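Local atomic coordinates of calreticulin, putative (Trypanosoma cruzi, PDB entry 5HCF), a protein that probably acts as a lectin-like chaperone that binds both carbohydrate and peptide, as calreticulins do. Residues Phe23-Ile28 with Arg44-Ala49. Sequence-based numbering, arbitrary orientation.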
ATOM      1  N   PHE A  23     -12.360   3.915  17.064  1.00 48.90           N
ATOM      2  CA  PHE A  23     -11.900   3.352  15.800  1.00 46.01           C
ATOM      3  C   PHE A  23     -12.944   2.374  15.275  1.00 47.15           C
ATOM      4  O   PHE A  23     -13.665   1.750  16.051  1.00 48.29           O
ATOM      5  CB  PHE A  23     -10.544   2.663  15.943  1.00 44.05           C
ATOM      6  CG  PHE A  23      -9.382   3.610  15.971  1.00 44.13           C
ATOM      7  CD1 PHE A  23      -9.130   4.447  14.899  1.00 43.50           C
ATOM      8  CD2 PHE A  23      -8.525   3.646  17.056  1.00 47.24           C
ATOM      9  CE1 PHE A  23      -8.059   5.320  14.918  1.00 43.49           C
ATOM     10  CE2 PHE A  23      -7.447   4.515  17.078  1.00 48.00           C
ATOM     11  CZ  PHE A  23      -7.216   5.352  16.008  1.00 45.41           C
ATOM     12  N   GLY A  24     -13.018   2.244  13.957  1.00 47.25           N
ATOM     13  CA  GLY A  24     -14.035   1.422  13.329  1.00 47.98           C
ATOM     14  C   GLY A  24     -13.811  -0.062  13.528  1.00 46.46           C
ATOM     15  O   GLY A  24     -12.690  -0.501  13.778  1.00 45.05           O
ATOM     16  N   LYS A  25     -14.883  -0.839  13.425  1.00 46.71           N
ATOM     17  CA  LYS A  25     -14.774  -2.282  13.594  1.00 48.24           C
ATOM     18  C   LYS A  25     -14.407  -2.965  12.281  1.00 45.05           C
ATOM     19  O   LYS A  25     -14.864  -2.568  11.210  1.00 43.33           O
ATOM     20  CB  LYS A  25     -16.088  -2.856  14.140  1.00 52.33           C
ATOM     21  CG  LYS A  25     -16.222  -4.369  14.009  1.00 54.29           C
ATOM     22  CD  LYS A  25     -17.679  -4.809  14.114  1.00 56.19           C
ATOM     23  CE  LYS A  25     -17.854  -6.268  13.708  1.00 57.07           C
ATOM     24  NZ  LYS A  25     -19.288  -6.642  13.556  1.00 58.54           N
ATOM     25  N   VAL A  26     -13.575  -3.995  12.376  1.00 45.10           N
ATOM     26  CA  VAL A  26     -13.177  -4.766  11.209  1.00 45.72           C
ATOM     27  C   VAL A  26     -13.512  -6.234  11.422  1.00 47.49           C
ATOM     28  O   VAL A  26     -13.652  -6.692  12.556  1.00 48.89           O
ATOM     29  CB  VAL A  26     -11.668  -4.621  10.903  1.00 45.98           C
ATOM     30  CG1 VAL A  26     -11.275  -3.148  10.804  1.00 45.49           C
ATOM     31  CG2 VAL A  26     -10.832  -5.349  11.952  1.00 45.29           C
ATOM     32  N   GLU A  27     -13.632  -6.971  10.324  1.00 48.17           N
ATOM     33  CA  GLU A  27     -13.953  -8.390  10.387  1.00 50.21           C
ATOM     34  C   GLU A  27     -13.353  -9.136   9.203  1.00 48.73           C
ATOM     35  O   GLU A  27     -13.040  -8.540   8.175  1.00 46.38           O
ATOM     36  CB  GLU A  27     -15.466  -8.599  10.413  1.00 51.97           C
ATOM     37  CG  GLU A  27     -16.116  -8.344   9.067  1.00 52.05           C
ATOM     38  CD  GLU A  27     -17.619  -8.451   9.113  1.00 54.60           C
ATOM     39  OE1 GLU A  27     -18.152  -8.958  10.125  1.00 56.47           O
ATOM     40  OE2 GLU A  27     -18.263  -8.032   8.130  1.00 55.34           O
ATOM     41  N   ILE A  28     -13.198 -10.445   9.354  1.00 49.63           N
ATOM     42  CA  ILE A  28     -12.822 -11.294   8.237  1.00 48.52           C
ATOM     43  C   ILE A  28     -14.083 -11.617   7.441  1.00 50.24           C
ATOM     44  O   ILE A  28     -15.059 -12.123   7.995  1.00 53.14           O
ATOM     45  CB  ILE A  28     -12.142 -12.595   8.712  1.00 48.14           C
ATOM     46  CG1 ILE A  28     -10.854 -12.278   9.486  1.00 47.69           C
ATOM     47  CG2 ILE A  28     -11.879 -13.526   7.537  1.00 47.05           C
ATOM     48  CD1 ILE A  28      -9.835 -11.458   8.709  1.00 45.74           C
ATOM     49  N   ARG A  44     -12.080  -6.730   6.324  1.00 40.89           N
ATOM     50  CA  ARG A  44     -13.164  -5.876   5.860  1.00 42.04           C
ATOM     51  C   ARG A  44     -13.488  -4.775   6.865  1.00 43.89           C
ATOM     52  O   ARG A  44     -13.726  -5.047   8.046  1.00 46.64           O
ATOM     53  CB  ARG A  44     -14.411  -6.715   5.577  1.00 42.93           C
ATOM     54  CG  ARG A  44     -15.617  -5.920   5.129  1.00 43.65           C
ATOM     55  CD  ARG A  44     -16.804  -6.839   4.868  1.00 47.85           C
ATOM     56  NE  ARG A  44     -17.997  -6.082   4.502  1.00 49.41           N
ATOM     57  CZ  ARG A  44     -18.833  -5.533   5.378  1.00 48.50           C
ATOM     58  NH1 ARG A  44     -18.620  -5.666   6.680  1.00 47.78           N
ATOM     59  NH2 ARG A  44     -19.888  -4.855   4.948  1.00 49.03           N
ATOM     60  N   LEU A  45     -13.486  -3.533   6.393  1.00 40.81           N
ATOM     61  CA  LEU A  45     -13.871  -2.404   7.226  1.00 40.66           C
ATOM     62  C   LEU A  45     -15.393  -2.290   7.209  1.00 44.27           C
ATOM     63  O   LEU A  45     -16.006  -2.286   6.144  1.00 44.72           O
ATOM     64  CB  LEU A  45     -13.208  -1.119   6.736  1.00 38.18           C
ATOM     65  CG  LEU A  45     -11.731  -1.252   6.363  1.00 35.12           C
ATOM     66  CD1 LEU A  45     -11.071   0.113   6.320  1.00 32.25           C
ATOM     67  CD2 LEU A  45     -11.000  -2.174   7.329  1.00 35.87           C
ATOM     68  N   THR A  46     -15.993  -2.207   8.393  1.00 47.29           N
ATOM     69  CA  THR A  46     -17.432  -2.422   8.548  1.00 49.51           C
ATOM     70  C   THR A  46     -18.273  -1.163   8.718  1.00 50.61           C
ATOM     71  O   THR A  46     -19.439  -1.147   8.334  1.00 55.20           O
ATOM     72  CB  THR A  46     -17.722  -3.343   9.751  1.00 51.83           C
ATOM     73  OG1 THR A  46     -17.250  -2.729  10.958  1.00 51.95           O
ATOM     74  CG2 THR A  46     -17.032  -4.683   9.569  1.00 52.23           C
ATOM     75  N   GLU A  47     -17.700  -0.117   9.302  1.00 47.24           N
ATOM     76  CA  GLU A  47     -18.504   1.014   9.746  1.00 46.63           C
ATOM     77  C   GLU A  47     -18.261   2.292   8.950  1.00 45.85           C
ATOM     78  O   GLU A  47     -17.121   2.724   8.770  1.00 46.85           O
ATOM     79  CB  GLU A  47     -18.248   1.275  11.231  1.00 48.34           C
ATOM     80  CG  GLU A  47     -18.706   0.147  12.147  1.00 51.10           C
ATOM     81  CD  GLU A  47     -18.567   0.499  13.614  1.00 54.65           C
ATOM     82  OE1 GLU A  47     -17.417   0.630  14.089  1.00 55.23           O
ATOM     83  OE2 GLU A  47     -19.607   0.653  14.288  1.00 56.64           O
ATOM     84  N   ASP A  48     -19.351   2.892   8.484  1.00 44.99           N
ATOM     85  CA  ASP A  48     -19.302   4.148   7.742  1.00 44.44           C
ATOM     86  C   ASP A  48     -18.794   5.280   8.619  1.00 43.74           C
ATOM     87  O   ASP A  48     -19.019   5.281   9.827  1.00 45.97           O
ATOM     88  CB  ASP A  48     -20.690   4.509   7.201  1.00 44.95           C
ATOM     89  CG  ASP A  48     -21.121   3.616   6.060  1.00 44.15           C
ATOM     90  OD1 ASP A  48     -20.299   2.777   5.630  1.00 44.89           O
ATOM     91  OD2 ASP A  48     -22.278   3.753   5.597  1.00 42.72           O
ATOM     92  N   ALA A  49     -18.107   6.236   8.008  1.00 41.41           N
ATOM     93  CA  ALA A  49     -17.682   7.450   8.705  1.00 42.25           C
ATOM     94  C   ALA A  49     -16.841   7.167   9.954  1.00 43.28           C
ATOM     95  O   ALA A  49     -17.133   7.683  11.033  1.00 44.50           O
ATOM     96  CB  ALA A  49     -18.903   8.291   9.078  1.00 40.81           C
TER
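Glu27 lies alongside Arg44, both side chains pointing the same way from one face of the sheet, and its OE2 meets Arg44 NH1 at 2.8 Å in a salt bridge. The carboxylate and guanidinium planes are turned 43° apart, and the N-H is bent to 116°, so the hydrogen bond within that bridge is weak, a good example of a cross-strand ion pair probably held more by charge than by a straight bond. The arginine chain is fully extended as far as NE, which carries its guanidinium level with the carboxylate. Beneath it Glu27 and Arg44 form a hydrogen-bonded antiparallel pair, Glu27 N to Arg44 O at 3.0 Å and Arg44 N to Glu27 O at 2.8 Å. Thr46 CG2 packs against Glu27 CG at 3.8 Å. On the other face Val26 CG1 touches Leu45 CD2 at 3.6 Å, and both side chains also reach Tyr52 of strand 50-62. Beyond the regular pairing, Thr46 N bonds Lys25 O at 3.1 Å; the Thr46 hydroxyl also faces this oxygen, but at a separation too short to be trusted. Glu47 OE1 accepts Lys25 N at 3.0 Å, on the anti side and 26° out of the carboxylate plane, a side chain thus taking over from the backbone. Polar outside and apolar inside, this is the edge of an antiparallel sheet in the legume-lectin beta-sandwich of calreticulin.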